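Local coordinates for protein D-glucosaminate-6-phosphate ammonia lyase (Salmonella typhimurium, PDB 7LCE) that is a pyridoxal-phosphate-dependent enzyme of the aminotransferase-like (fold type I) superfamily, related to selenocysteine synthase and assembled from eight chains, at residues E291-E294 with W300-R303; V304-S309 with L313-V318; Q321-E326 with A331-L336. All coordinates share one frame; numbering follows the deposited sequence.

How the interactions relate
Interactions 1 and 2 follow one another along strand 300-306, the middle strand of a three-stranded antiparallel sheet, and their centres are about 19 Å apart. Interaction 1 is a surface contact where the strand pairs with its hairpin partner, through backbone bonds, ion pairs and an amide-covered tryptophan. Interaction 2, partly buried, lies where the strand runs out against the start of helix 315-324, and is carried by small aliphatic side chains. Interaction 3 takes up the other end of that helix; its centre is about 11 Å from that of interaction 2, and it returns to the surface, bringing two cationic side chains together beside a carboxylate that pairs firmly with one of them and weakly with the other.

Interaction 1 (E291-E294 with W300-R303)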
ATOM      1  N   GLU A 291      57.949 -28.718 -11.403  1.00 74.47           N
ATOM      2  CA  GLU A 291      57.766 -27.289 -11.622  1.00 89.91           C
ATOM      3  C   GLU A 291      57.293 -26.650 -10.326  1.00 94.04           C
ATOM      4  O   GLU A 291      56.310 -27.102  -9.731  1.00 79.55           O
ATOM      5  CB  GLU A 291      56.757 -27.021 -12.748  1.00 97.95           C
ATOM      6  CG  GLU A 291      56.657 -25.559 -13.163  1.00119.62           C
ATOM      7  CD  GLU A 291      55.310 -25.210 -13.775  1.00131.74           C
ATOM      8  OE1 GLU A 291      54.349 -25.993 -13.603  1.00112.24           O
ATOM      9  OE2 GLU A 291      55.211 -24.147 -14.425  1.00136.00           O
ATOM     10  N   GLN A 292      58.001 -25.612  -9.889  1.00 91.27           N
ATOM     11  CA  GLN A 292      57.607 -24.852  -8.713  1.00102.00           C
ATOM     12  C   GLN A 292      56.465 -23.886  -9.024  1.00105.50           C
ATOM     13  O   GLN A 292      56.245 -23.481 -10.168  1.00109.77           O
ATOM     14  CB  GLN A 292      58.807 -24.094  -8.144  1.00109.73           C
ATOM     15  CG  GLN A 292      58.713 -23.826  -6.651  1.00122.74           C
ATOM     16  CD  GLN A 292      59.840 -22.955  -6.142  1.00116.36           C
ATOM     17  OE1 GLN A 292      60.861 -22.789  -6.810  1.00113.38           O
ATOM     18  NE2 GLN A 292      59.647 -22.365  -4.968  1.00131.03           N
ATOM     19  N   ASP A 293      55.740 -23.519  -7.969  1.00119.44           N
ATOM     20  CA  ASP A 293      54.625 -22.585  -8.064  1.00133.58           C
ATOM     21  C   ASP A 293      55.110 -21.186  -8.444  1.00145.33           C
ATOM     22  O   ASP A 293      56.187 -20.745  -8.033  1.00152.40           O
ATOM     23  CB  ASP A 293      53.847 -22.548  -6.752  1.00135.06           C
ATOM     24  CG  ASP A 293      52.536 -21.795  -6.875  1.00145.92           C
ATOM     25  OD1 ASP A 293      51.720 -22.163  -7.746  1.00145.35           O
ATOM     26  OD2 ASP A 293      52.327 -20.831  -6.108  1.00144.15           O
ATOM     27  N   GLU A 294      54.296 -20.499  -9.254  1.00133.64           N
ATOM     28  CA  GLU A 294      54.656 -19.188  -9.799  1.00142.53           C
ATOM     29  C   GLU A 294      55.096 -18.199  -8.723  1.00144.95           C
ATOM     30  O   GLU A 294      56.162 -17.582  -8.832  1.00132.38           O
ATOM     31  CB  GLU A 294      53.473 -18.614 -10.582  1.00134.58           C
ATOM     32  CG  GLU A 294      53.112 -19.399 -11.830  1.00151.18           C
ATOM     33  CD  GLU A 294      54.140 -19.246 -12.935  1.00154.04           C
ATOM     34  OE1 GLU A 294      54.811 -18.192 -12.990  1.00150.60           O
ATOM     35  OE2 GLU A 294      54.279 -20.186 -13.747  1.00128.13           O
ATOM     36  N   TRP A 300      56.045 -27.677  -4.893  1.00 95.18           N
ATOM     37  CA  TRP A 300      56.563 -28.355  -6.071  1.00 78.00           C
ATOM     38  C   TRP A 300      55.516 -29.333  -6.590  1.00 73.99           C
ATOM     39  O   TRP A 300      54.833 -29.997  -5.804  1.00 65.81           O
ATOM     40  CB  TRP A 300      57.856 -29.096  -5.731  1.00 82.22           C
ATOM     41  CG  TRP A 300      58.883 -28.205  -5.105  1.00 88.65           C
ATOM     42  CD1 TRP A 300      59.041 -27.951  -3.773  1.00 94.48           C
ATOM     43  CD2 TRP A 300      59.891 -27.445  -5.780  1.00 87.13           C
ATOM     44  NE1 TRP A 300      60.083 -27.079  -3.576  1.00 92.61           N
ATOM     45  CE2 TRP A 300      60.624 -26.754  -4.792  1.00 94.21           C
ATOM     46  CE3 TRP A 300      60.247 -27.280  -7.122  1.00 86.43           C
ATOM     47  CZ2 TRP A 300      61.691 -25.914  -5.105  1.00104.04           C
ATOM     48  CZ3 TRP A 300      61.308 -26.447  -7.430  1.00109.87           C
ATOM     49  CH2 TRP A 300      62.017 -25.775  -6.426  1.00115.48           C
ATOM     50  N   ARG A 301      55.387 -29.416  -7.913  1.00 70.46           N
ATOM     51  CA  ARG A 301      54.394 -30.279  -8.539  1.00 59.22           C
ATOM     52  C   ARG A 301      55.026 -31.017  -9.709  1.00 67.22           C
ATOM     53  O   ARG A 301      56.006 -30.552 -10.297  1.00 78.44           O
ATOM     54  CB  ARG A 301      53.179 -29.482  -9.038  1.00 57.83           C
ATOM     55  CG  ARG A 301      52.403 -28.755  -7.952  1.00 84.51           C
ATOM     56  CD  ARG A 301      51.249 -27.952  -8.540  1.00 95.59           C
ATOM     57  NE  ARG A 301      50.474 -27.265  -7.511  1.00105.86           N
ATOM     58  CZ  ARG A 301      50.639 -25.994  -7.170  1.00118.46           C
ATOM     59  NH1 ARG A 301      51.555 -25.235  -7.748  1.00112.09           N
ATOM     60  NH2 ARG A 301      49.862 -25.471  -6.226  1.00121.90           N
ATOM     61  N   ILE A 302      54.451 -32.172 -10.044  1.00 57.92           N
ATOM     62  CA  ILE A 302      54.941 -33.013 -11.133  1.00 55.94           C
ATOM     63  C   ILE A 302      54.078 -32.724 -12.354  1.00 63.07           C
ATOM     64  O   ILE A 302      52.953 -33.218 -12.472  1.00 72.85           O
ATOM     65  CB  ILE A 302      54.925 -34.503 -10.775  1.00 56.76           C
ATOM     66  CG1 ILE A 302      55.781 -34.781  -9.539  1.00 62.28           C
ATOM     67  CG2 ILE A 302      55.408 -35.340 -11.953  1.00 56.61           C
ATOM     68  CD1 ILE A 302      55.585 -36.173  -8.980  1.00 54.93           C
ATOM     69  N   ARG A 303      54.612 -31.918 -13.263  1.00 61.19           N
ATOM     70  CA  ARG A 303      53.931 -31.608 -14.510  1.00 59.02           C
ATOM     71  C   ARG A 303      54.143 -32.748 -15.497  1.00 67.92           C
ATOM     72  O   ARG A 303      55.281 -33.117 -15.797  1.00 79.04           O
ATOM     73  CB  ARG A 303      54.454 -30.291 -15.077  1.00 58.48           C
ATOM     74  CG  ARG A 303      53.837 -29.878 -16.393  1.00 82.62           C
ATOM     75  CD  ARG A 303      54.375 -28.528 -16.831  1.00 93.23           C
ATOM     76  NE  ARG A 303      55.816 -28.556 -17.045  1.00107.20           N
ATOM     77  CZ  ARG A 303      56.569 -27.477 -17.201  1.00103.17           C
ATOM     78  NH1 ARG A 303      56.047 -26.261 -17.177  1.00108.94           N
ATOM     79  NH2 ARG A 303      57.877 -27.619 -17.391  1.00101.16           N
TER
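Gln292 lies across the indole of Trp300, and this is the tightly packed part of the contact, since Trp300 also packs on Ala270 and Leu273 of helix 270-282. CG of Gln292 sits 3.6 Å from the centroid of the six-membered ring of Trp300, almost on the ring normal, a CH-pi contact. With CG anti to the backbone N (chi1 -153°) and the chain extended beyond it, the amide follows the same ring face, its plane tilted 25° from the indole, and OE1 of Gln292 comes to 3.2 Å from CH2 of Trp300. A long chain ending in a flat amide suits this place: it covers the ring while NE2 bonds to the carbonyl of Arg297. The backbones beneath are joined by Glu291 N to Arg301 O (2.9 Å) and Arg301 N to Glu291 O (3.1 Å).

On the other face, which carries Glu291, Arg301 and Arg303, the contact is looser and charged. Arg301 NH1 donates to Asp293 OD1 at 3.1 Å; the oxygen lies near the guanidinium plane, yet is met from above its own carboxylate plane. Glu291 OE2 stands 3.6 Å from Arg303 NH1, well out of the guanidinium plane, so the attraction is of charge alone; Arg303 has its stronger partner in Asp289. The hydrogen-bonded pair Glu291-Arg301, followed by the non-hydrogen-bonded pair Gln292-Trp300, marks the antiparallel beta hairpin of strands 286-292 and 300-306.

Interaction 2 (V304-S309 with L313-V318); sequences VRVNAS and LNAQDV
The contact belongs to a strand-to-helix connection in which Val306, at the end of strand 300-306, meets Leu313, Ala315 and Val318 around the start of helix 315-324. The two methyls of Val306 divide the work. CG1, anti to the backbone N (chi1 -171°), reaches the carbonyl O of Leu313 at 3.3 Å and CG2 of Val318 at 3.9 Å. CG2 of Val306 turns the other way and rests on Ala315, 3.9 Å from its CB. A branched side chain suits the place because it fills two directions at once, and alanine, with a single methyl, lets the first turn of the helix come close to the strand.

The carbonyl of Leu313 also approaches the start of the preceding short helix, 308-311: CA of Ala308 lies 3.5 Å from O of Leu313 in a CA-H...O contact, with an angle of 151° at the hydrogen. The two segments thus meet through aliphatic groups and one carbonyl oxygen.

Each segment carries an asparagine N-cap, a residue well fitted to the task because its short side chain can offer an oxygen to the bare N-H groups of a first turn. Asn314 OD1 accepts from Asp317 N at 2.9 Å, the donor lying 40° out of the amide carbonyl plane, and Val318 N bonds to Asn314 O as the turn closes. Asn307 does the same for helix 308-311, its OD1 bonding to Glu310 N. Leu311 of that short helix touches both Val306 and Val318, extending the apolar patch, and Phe341 of strand 340-343 lies against Val318. Such packing of aliphatic residues between sheet and helix is characteristic of a two-layer alpha/beta fold, consistent with the small, C-terminal domain of a fold type I enzyme.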
ATOM      1  N   VAL A 304      53.044 -33.299 -16.010  1.00 58.55           N
ATOM      2  CA  VAL A 304      53.079 -34.439 -16.918  1.00 65.16           C
ATOM      3  C   VAL A 304      52.552 -33.973 -18.265  1.00 69.85           C
ATOM      4  O   VAL A 304      51.407 -33.514 -18.368  1.00 78.63           O
ATOM      5  CB  VAL A 304      52.252 -35.621 -16.387  1.00 52.97           C
ATOM      6  CG1 VAL A 304      52.385 -36.817 -17.315  1.00 63.11           C
ATOM      7  CG2 VAL A 304      52.690 -35.983 -14.980  1.00 57.81           C
ATOM      8  N   ARG A 305      53.382 -34.099 -19.295  1.00 78.56           N
ATOM      9  CA  ARG A 305      53.025 -33.706 -20.649  1.00 82.40           C
ATOM     10  C   ARG A 305      52.805 -34.956 -21.488  1.00 77.43           C
ATOM     11  O   ARG A 305      53.617 -35.888 -21.449  1.00 75.63           O
ATOM     12  CB  ARG A 305      54.121 -32.826 -21.258  1.00 75.26           C
ATOM     13  CG  ARG A 305      53.807 -32.272 -22.638  1.00 96.26           C
ATOM     14  CD  ARG A 305      54.812 -31.198 -23.043  1.00 99.67           C
ATOM     15  NE  ARG A 305      54.798 -30.050 -22.141  1.00 96.73           N
ATOM     16  CZ  ARG A 305      55.687 -29.836 -21.180  1.00 98.54           C
ATOM     17  NH1 ARG A 305      56.686 -30.675 -20.961  1.00 90.00           N
ATOM     18  NH2 ARG A 305      55.571 -28.753 -20.417  1.00 99.12           N
ATOM     19  N   VAL A 306      51.713 -34.972 -22.246  1.00 80.49           N
ATOM     20  CA  VAL A 306      51.307 -36.131 -23.030  1.00 80.73           C
ATOM     21  C   VAL A 306      51.532 -35.819 -24.501  1.00 83.67           C
ATOM     22  O   VAL A 306      51.169 -34.736 -24.975  1.00 87.24           O
ATOM     23  CB  VAL A 306      49.837 -36.499 -22.766  1.00 74.75           C
ATOM     24  CG1 VAL A 306      49.496 -37.825 -23.422  1.00 75.96           C
ATOM     25  CG2 VAL A 306      49.566 -36.546 -21.274  1.00 75.60           C
ATOM     26  N   ASN A 307      52.126 -36.767 -25.219  1.00 83.34           N
ATOM     27  CA  ASN A 307      52.296 -36.663 -26.662  1.00 82.53           C
ATOM     28  C   ASN A 307      51.272 -37.576 -27.319  1.00 93.32           C
ATOM     29  O   ASN A 307      51.386 -38.804 -27.243  1.00 98.97           O
ATOM     30  CB  ASN A 307      53.717 -37.039 -27.077  1.00 81.88           C
ATOM     31  CG  ASN A 307      53.959 -36.837 -28.558  1.00 92.55           C
ATOM     32  OD1 ASN A 307      53.977 -37.792 -29.332  1.00 94.84           O
ATOM     33  ND2 ASN A 307      54.136 -35.585 -28.963  1.00114.30           N
ATOM     34  N   ALA A 308      50.270 -36.973 -27.962  1.00 90.19           N
ATOM     35  CA  ALA A 308      49.203 -37.763 -28.567  1.00 80.74           C
ATOM     36  C   ALA A 308      49.740 -38.677 -29.660  1.00 92.93           C
ATOM     37  O   ALA A 308      49.229 -39.787 -29.846  1.00105.77           O
ATOM     38  CB  ALA A 308      48.117 -36.844 -29.125  1.00 83.72           C
ATOM     39  N   SER A 309      50.766 -38.231 -30.387  1.00 90.68           N
ATOM     40  CA  SER A 309      51.322 -39.043 -31.464  1.00 83.80           C
ATOM     41  C   SER A 309      51.935 -40.332 -30.926  1.00 96.80           C
ATOM     42  O   SER A 309      51.703 -41.418 -31.471  1.00104.30           O
ATOM     43  CB  SER A 309      52.360 -38.232 -32.240  1.00 90.63           C
ATOM     44  OG  SER A 309      52.909 -38.993 -33.301  1.00137.17           O
ATOM     45  N   LEU A 313      46.714 -41.013 -27.084  1.00 90.80           N
ATOM     46  CA  LEU A 313      45.661 -40.305 -26.375  1.00 88.73           C
ATOM     47  C   LEU A 313      46.146 -38.905 -26.030  1.00 91.90           C
ATOM     48  O   LEU A 313      47.338 -38.685 -25.795  1.00 99.87           O
ATOM     49  CB  LEU A 313      45.242 -41.021 -25.077  1.00 81.68           C
ATOM     50  CG  LEU A 313      44.499 -42.359 -25.073  1.00 80.06           C
ATOM     51  CD1 LEU A 313      45.342 -43.507 -25.601  1.00 90.79           C
ATOM     52  CD2 LEU A 313      44.021 -42.657 -23.662  1.00 85.48           C
ATOM     53  N   ASN A 314      45.215 -37.954 -26.016  1.00 87.41           N
ATOM     54  CA  ASN A 314      45.548 -36.617 -25.558  1.00 86.04           C
ATOM     55  C   ASN A 314      45.443 -36.547 -24.035  1.00 87.00           C
ATOM     56  O   ASN A 314      44.955 -37.468 -23.375  1.00 94.19           O
ATOM     57  CB  ASN A 314      44.640 -35.577 -26.215  1.00 79.39           C
ATOM     58  CG  ASN A 314      43.175 -35.924 -26.090  1.00 95.78           C
ATOM     59  OD1 ASN A 314      42.588 -35.800 -25.017  1.00108.68           O
ATOM     60  ND2 ASN A 314      42.574 -36.362 -27.191  1.00115.43           N
ATOM     61  N   ALA A 315      45.909 -35.427 -23.476  1.00 88.39           N
ATOM     62  CA  ALA A 315      45.939 -35.286 -22.023  1.00 68.17           C
ATOM     63  C   ALA A 315      44.542 -35.381 -21.423  1.00 79.39           C
ATOM     64  O   ALA A 315      44.369 -35.912 -20.320  1.00 85.93           O
ATOM     65  CB  ALA A 315      46.602 -33.965 -21.637  1.00 71.04           C
ATOM     66  N   GLN A 316      43.531 -34.872 -22.131  1.00 81.89           N
ATOM     67  CA  GLN A 316      42.161 -35.004 -21.645  1.00 84.33           C
ATOM     68  C   GLN A 316      41.761 -36.469 -21.536  1.00 80.44           C
ATOM     69  O   GLN A 316      41.154 -36.884 -20.542  1.00 78.88           O
ATOM     70  CB  GLN A 316      41.195 -34.254 -22.563  1.00 92.20           C
ATOM     71  CG  GLN A 316      41.385 -32.748 -22.583  1.00113.38           C
ATOM     72  CD  GLN A 316      40.208 -32.025 -23.209  1.00117.14           C
ATOM     73  OE1 GLN A 316      39.240 -32.651 -23.644  1.00110.92           O
ATOM     74  NE2 GLN A 316      40.283 -30.699 -23.258  1.00109.90           N
ATOM     75  N   ASP A 317      42.106 -37.272 -22.546  1.00 86.50           N
ATOM     76  CA  ASP A 317      41.793 -38.695 -22.502  1.00 80.01           C
ATOM     77  C   ASP A 317      42.542 -39.388 -21.370  1.00 80.00           C
ATOM     78  O   ASP A 317      42.005 -40.297 -20.725  1.00 89.92           O
ATOM     79  CB  ASP A 317      42.126 -39.345 -23.846  1.00 92.60           C
ATOM     80  CG  ASP A 317      41.272 -38.807 -24.984  1.00110.22           C
ATOM     81  OD1 ASP A 317      40.328 -38.036 -24.713  1.00100.68           O
ATOM     82  OD2 ASP A 317      41.551 -39.153 -26.154  1.00106.14           O
ATOM     83  N   VAL A 318      43.780 -38.966 -21.107  1.00 72.71           N
ATOM     84  CA  VAL A 318      44.560 -39.575 -20.033  1.00 62.56           C
ATOM     85  C   VAL A 318      43.976 -39.210 -18.675  1.00 68.09           C
ATOM     86  O   VAL A 318      43.831 -40.067 -17.795  1.00 69.12           O
ATOM     87  CB  VAL A 318      46.038 -39.160 -20.141  1.00 68.74           C
ATOM     88  CG1 VAL A 318      46.835 -39.729 -18.979  1.00 61.15           C
ATOM     89  CG2 VAL A 318      46.619 -39.620 -21.466  1.00 67.45           C
TER

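Interaction 3 (Q321-E326 with A331-L336); sequences QLRGGE and ARKYQL
Arg323 and Lys333 bring their charged ends together at the surface of what is probably the small, C-terminal domain of this fold type I enzyme: Arg323 stands near the end of helix 315-324, and Lys333 in the loop that follows strand 327-331. NH1 of Arg323 lies 3.4 Å from NZ of Lys333, and the guanidinium carbon CZ of Arg323 is 3.8 Å from the same ammonium nitrogen. Both groups are donors, so no bond joins them directly. The two chains cross at about a right angle. Lys333 holds its CG between the backbone N and the carbonyl carbon (chi1 43°), and a bend at chi3 in each chain helps to bring the two ends together.

Glu319, one turn earlier on the helix, probably eases this approach, firmly for Arg323 and weakly for Lys333. Its OE1 makes a salt bridge with NE of Arg323, whereas its ion pair with NZ of Lys333 is long and weak. Long, flexible cationic chains are apt here: Arg323 bonds to the anion, and Lys333 only leans toward it from a separate backbone.

Further out, apolar contacts probably help to fix the spacing of those backbones. Leu322, next to Arg323, and Ala331, two residues before Lys333, both touch Phe341 of strand 340-343. Leu336 packs on Ala315, Gln316 and Glu319, holding the end of the turn against helix 315-324. That turn is of type I and opens at Lys333; the bond that closes it, from Leu336 N to Lys333 O, is weak at 3.5 Å.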
ATOM      1  N   GLN A 321      40.801 -41.227 -17.938  1.00 63.41           N
ATOM      2  CA  GLN A 321      41.047 -42.609 -17.545  1.00 80.38           C
ATOM      3  C   GLN A 321      41.685 -42.714 -16.165  1.00 79.97           C
ATOM      4  O   GLN A 321      41.577 -43.764 -15.523  1.00 84.41           O
ATOM      5  CB  GLN A 321      41.912 -43.313 -18.590  1.00 75.81           C
ATOM      6  CG  GLN A 321      41.199 -43.507 -19.921  1.00 66.85           C
ATOM      7  CD  GLN A 321      41.955 -44.418 -20.863  1.00 80.00           C
ATOM      8  OE1 GLN A 321      42.835 -45.171 -20.445  1.00102.26           O
ATOM      9  NE2 GLN A 321      41.606 -44.364 -22.143  1.00 81.86           N
ATOM     10  N   LEU A 322      42.358 -41.659 -15.700  1.00 74.85           N
ATOM     11  CA  LEU A 322      42.848 -41.653 -14.326  1.00 67.03           C
ATOM     12  C   LEU A 322      41.696 -41.615 -13.329  1.00 76.71           C
ATOM     13  O   LEU A 322      41.709 -42.344 -12.330  1.00 87.93           O
ATOM     14  CB  LEU A 322      43.785 -40.467 -14.110  1.00 68.47           C
ATOM     15  CG  LEU A 322      45.162 -40.604 -14.751  1.00 61.07           C
ATOM     16  CD1 LEU A 322      45.911 -39.286 -14.678  1.00 59.78           C
ATOM     17  CD2 LEU A 322      45.945 -41.707 -14.061  1.00 56.25           C
ATOM     18  N   ARG A 323      40.689 -40.775 -13.582  1.00 72.27           N
ATOM     19  CA  ARG A 323      39.544 -40.701 -12.678  1.00 68.07           C
ATOM     20  C   ARG A 323      38.639 -41.917 -12.819  1.00 74.12           C
ATOM     21  O   ARG A 323      38.176 -42.472 -11.816  1.00 94.14           O
ATOM     22  CB  ARG A 323      38.743 -39.428 -12.941  1.00 57.71           C
ATOM     23  CG  ARG A 323      39.479 -38.140 -12.646  1.00 84.59           C
ATOM     24  CD  ARG A 323      38.601 -36.950 -12.981  1.00 58.22           C
ATOM     25  NE  ARG A 323      38.186 -36.981 -14.379  1.00 76.21           N
ATOM     26  CZ  ARG A 323      37.351 -36.113 -14.933  1.00 89.22           C
ATOM     27  NH1 ARG A 323      36.822 -35.121 -14.237  1.00120.06           N
ATOM     28  NH2 ARG A 323      37.039 -36.244 -16.220  1.00 92.40           N
ATOM     29  N   GLY A 324      38.363 -42.337 -14.055  1.00 71.24           N
ATOM     30  CA  GLY A 324      37.401 -43.401 -14.292  1.00 66.97           C
ATOM     31  C   GLY A 324      37.870 -44.784 -13.890  1.00 71.97           C
ATOM     32  O   GLY A 324      37.037 -45.684 -13.738  1.00101.94           O
ATOM     33  N   GLY A 325      39.174 -44.977 -13.718  1.00 82.96           N
ATOM     34  CA  GLY A 325      39.701 -46.289 -13.391  1.00 80.96           C
ATOM     35  C   GLY A 325      39.176 -46.811 -12.066  1.00 75.40           C
ATOM     36  O   GLY A 325      38.522 -46.115 -11.291  1.00 66.47           O
ATOM     37  N   GLU A 326      39.478 -48.089 -11.811  1.00 81.85           N
ATOM     38  CA  GLU A 326      39.049 -48.722 -10.567  1.00 72.19           C
ATOM     39  C   GLU A 326      39.614 -47.994  -9.352  1.00 82.41           C
ATOM     40  O   GLU A 326      38.965 -47.939  -8.300  1.00 74.92           O
ATOM     41  CB  GLU A 326      39.450 -50.198 -10.570  1.00 88.03           C
ATOM     42  CG  GLU A 326      38.888 -51.013  -9.418  1.00120.02           C
ATOM     43  CD  GLU A 326      39.541 -52.377  -9.296  1.00127.90           C
ATOM     44  OE1 GLU A 326      40.458 -52.674 -10.094  1.00102.60           O
ATOM     45  OE2 GLU A 326      39.127 -53.157  -8.413  1.00147.31           O
ATOM     46  N   ALA A 331      43.868 -35.697 -10.864  1.00 68.19           N
ATOM     47  CA  ALA A 331      44.998 -34.811 -11.100  1.00 54.92           C
ATOM     48  C   ALA A 331      44.520 -33.394 -11.405  1.00 72.38           C
ATOM     49  O   ALA A 331      43.328 -33.134 -11.580  1.00 84.29           O
ATOM     50  CB  ALA A 331      45.858 -35.340 -12.249  1.00 66.91           C
ATOM     51  N   ARG A 332      45.478 -32.468 -11.477  1.00 60.93           N
ATOM     52  CA  ARG A 332      45.166 -31.089 -11.828  1.00 68.66           C
ATOM     53  C   ARG A 332      44.935 -31.003 -13.331  1.00 84.71           C
ATOM     54  O   ARG A 332      45.833 -31.310 -14.124  1.00 72.02           O
ATOM     55  CB  ARG A 332      46.296 -30.153 -11.403  1.00 71.46           C
ATOM     56  CG  ARG A 332      46.378 -29.893  -9.908  1.00 82.53           C
ATOM     57  CD  ARG A 332      47.560 -28.993  -9.566  1.00100.75           C
ATOM     58  NE  ARG A 332      47.431 -27.646 -10.109  1.00 97.29           N
ATOM     59  CZ  ARG A 332      46.859 -26.633  -9.474  1.00111.36           C
ATOM     60  NH1 ARG A 332      46.338 -26.780  -8.265  1.00108.31           N
ATOM     61  NH2 ARG A 332      46.809 -25.442 -10.064  1.00 97.61           N
ATOM     62  N   LYS A 333      43.733 -30.585 -13.721  1.00 87.90           N
ATOM     63  CA  LYS A 333      43.332 -30.508 -15.119  1.00 86.62           C
ATOM     64  C   LYS A 333      43.215 -29.066 -15.604  1.00 85.78           C
ATOM     65  O   LYS A 333      42.455 -28.778 -16.531  1.00 97.41           O
ATOM     66  CB  LYS A 333      42.025 -31.263 -15.341  1.00 92.75           C
ATOM     67  CG  LYS A 333      40.975 -31.031 -14.273  1.00 89.76           C
ATOM     68  CD  LYS A 333      39.783 -31.946 -14.489  1.00 93.87           C
ATOM     69  CE  LYS A 333      39.123 -31.669 -15.833  1.00104.58           C
ATOM     70  NZ  LYS A 333      37.998 -32.602 -16.116  1.00106.31           N
ATOM     71  N   TYR A 334      43.958 -28.150 -14.981  1.00 89.79           N
ATOM     72  CA  TYR A 334      43.850 -26.736 -15.330  1.00 97.44           C
ATOM     73  C   TYR A 334      44.311 -26.489 -16.762  1.00 96.49           C
ATOM     74  O   TYR A 334      43.549 -25.985 -17.597  1.00 96.52           O
ATOM     75  CB  TYR A 334      44.656 -25.893 -14.339  1.00109.82           C
ATOM     76  CG  TYR A 334      44.013 -25.775 -12.971  1.00122.75           C
ATOM     77  CD1 TYR A 334      43.959 -26.866 -12.110  1.00121.08           C
ATOM     78  CD2 TYR A 334      43.462 -24.575 -12.542  1.00126.68           C
ATOM     79  CE1 TYR A 334      43.372 -26.765 -10.860  1.00120.50           C
ATOM     80  CE2 TYR A 334      42.873 -24.463 -11.294  1.00132.50           C
ATOM     81  CZ  TYR A 334      42.832 -25.560 -10.457  1.00136.81           C
ATOM     82  OH  TYR A 334      42.248 -25.454  -9.216  1.00133.81           O
ATOM     83  N   GLN A 335      45.557 -26.838 -17.069  1.00112.14           N
ATOM     84  CA  GLN A 335      46.100 -26.670 -18.416  1.00103.90           C
ATOM     85  C   GLN A 335      45.926 -27.923 -19.261  1.00 93.69           C
ATOM     86  O   GLN A 335      46.785 -28.256 -20.081  1.00 89.04           O
ATOM     87  CB  GLN A 335      47.568 -26.258 -18.349  1.00106.10           C
ATOM     88  CG  GLN A 335      47.832 -24.921 -17.666  1.00119.55           C
ATOM     89  CD  GLN A 335      47.849 -25.019 -16.153  1.00137.57           C
ATOM     90  OE1 GLN A 335      47.856 -26.113 -15.589  1.00139.13           O
ATOM     91  NE2 GLN A 335      47.854 -23.869 -15.486  1.00129.56           N
ATOM     92  N   LEU A 336      44.810 -28.637 -19.077  1.00102.89           N
ATOM     93  CA  LEU A 336      44.567 -29.859 -19.837  1.00 96.66           C
ATOM     94  C   LEU A 336      44.417 -29.574 -21.327  1.00 94.12           C
ATOM     95  O   LEU A 336      44.746 -30.429 -22.158  1.00 84.54           O
ATOM     96  CB  LEU A 336      43.321 -30.564 -19.299  1.00 75.21           C
ATOM     97  CG  LEU A 336      43.254 -32.087 -19.413  1.00 74.03           C
ATOM     98  CD1 LEU A 336      44.427 -32.733 -18.701  1.00 84.20           C
ATOM     99  CD2 LEU A 336      41.941 -32.598 -18.846  1.00 91.61           C
TER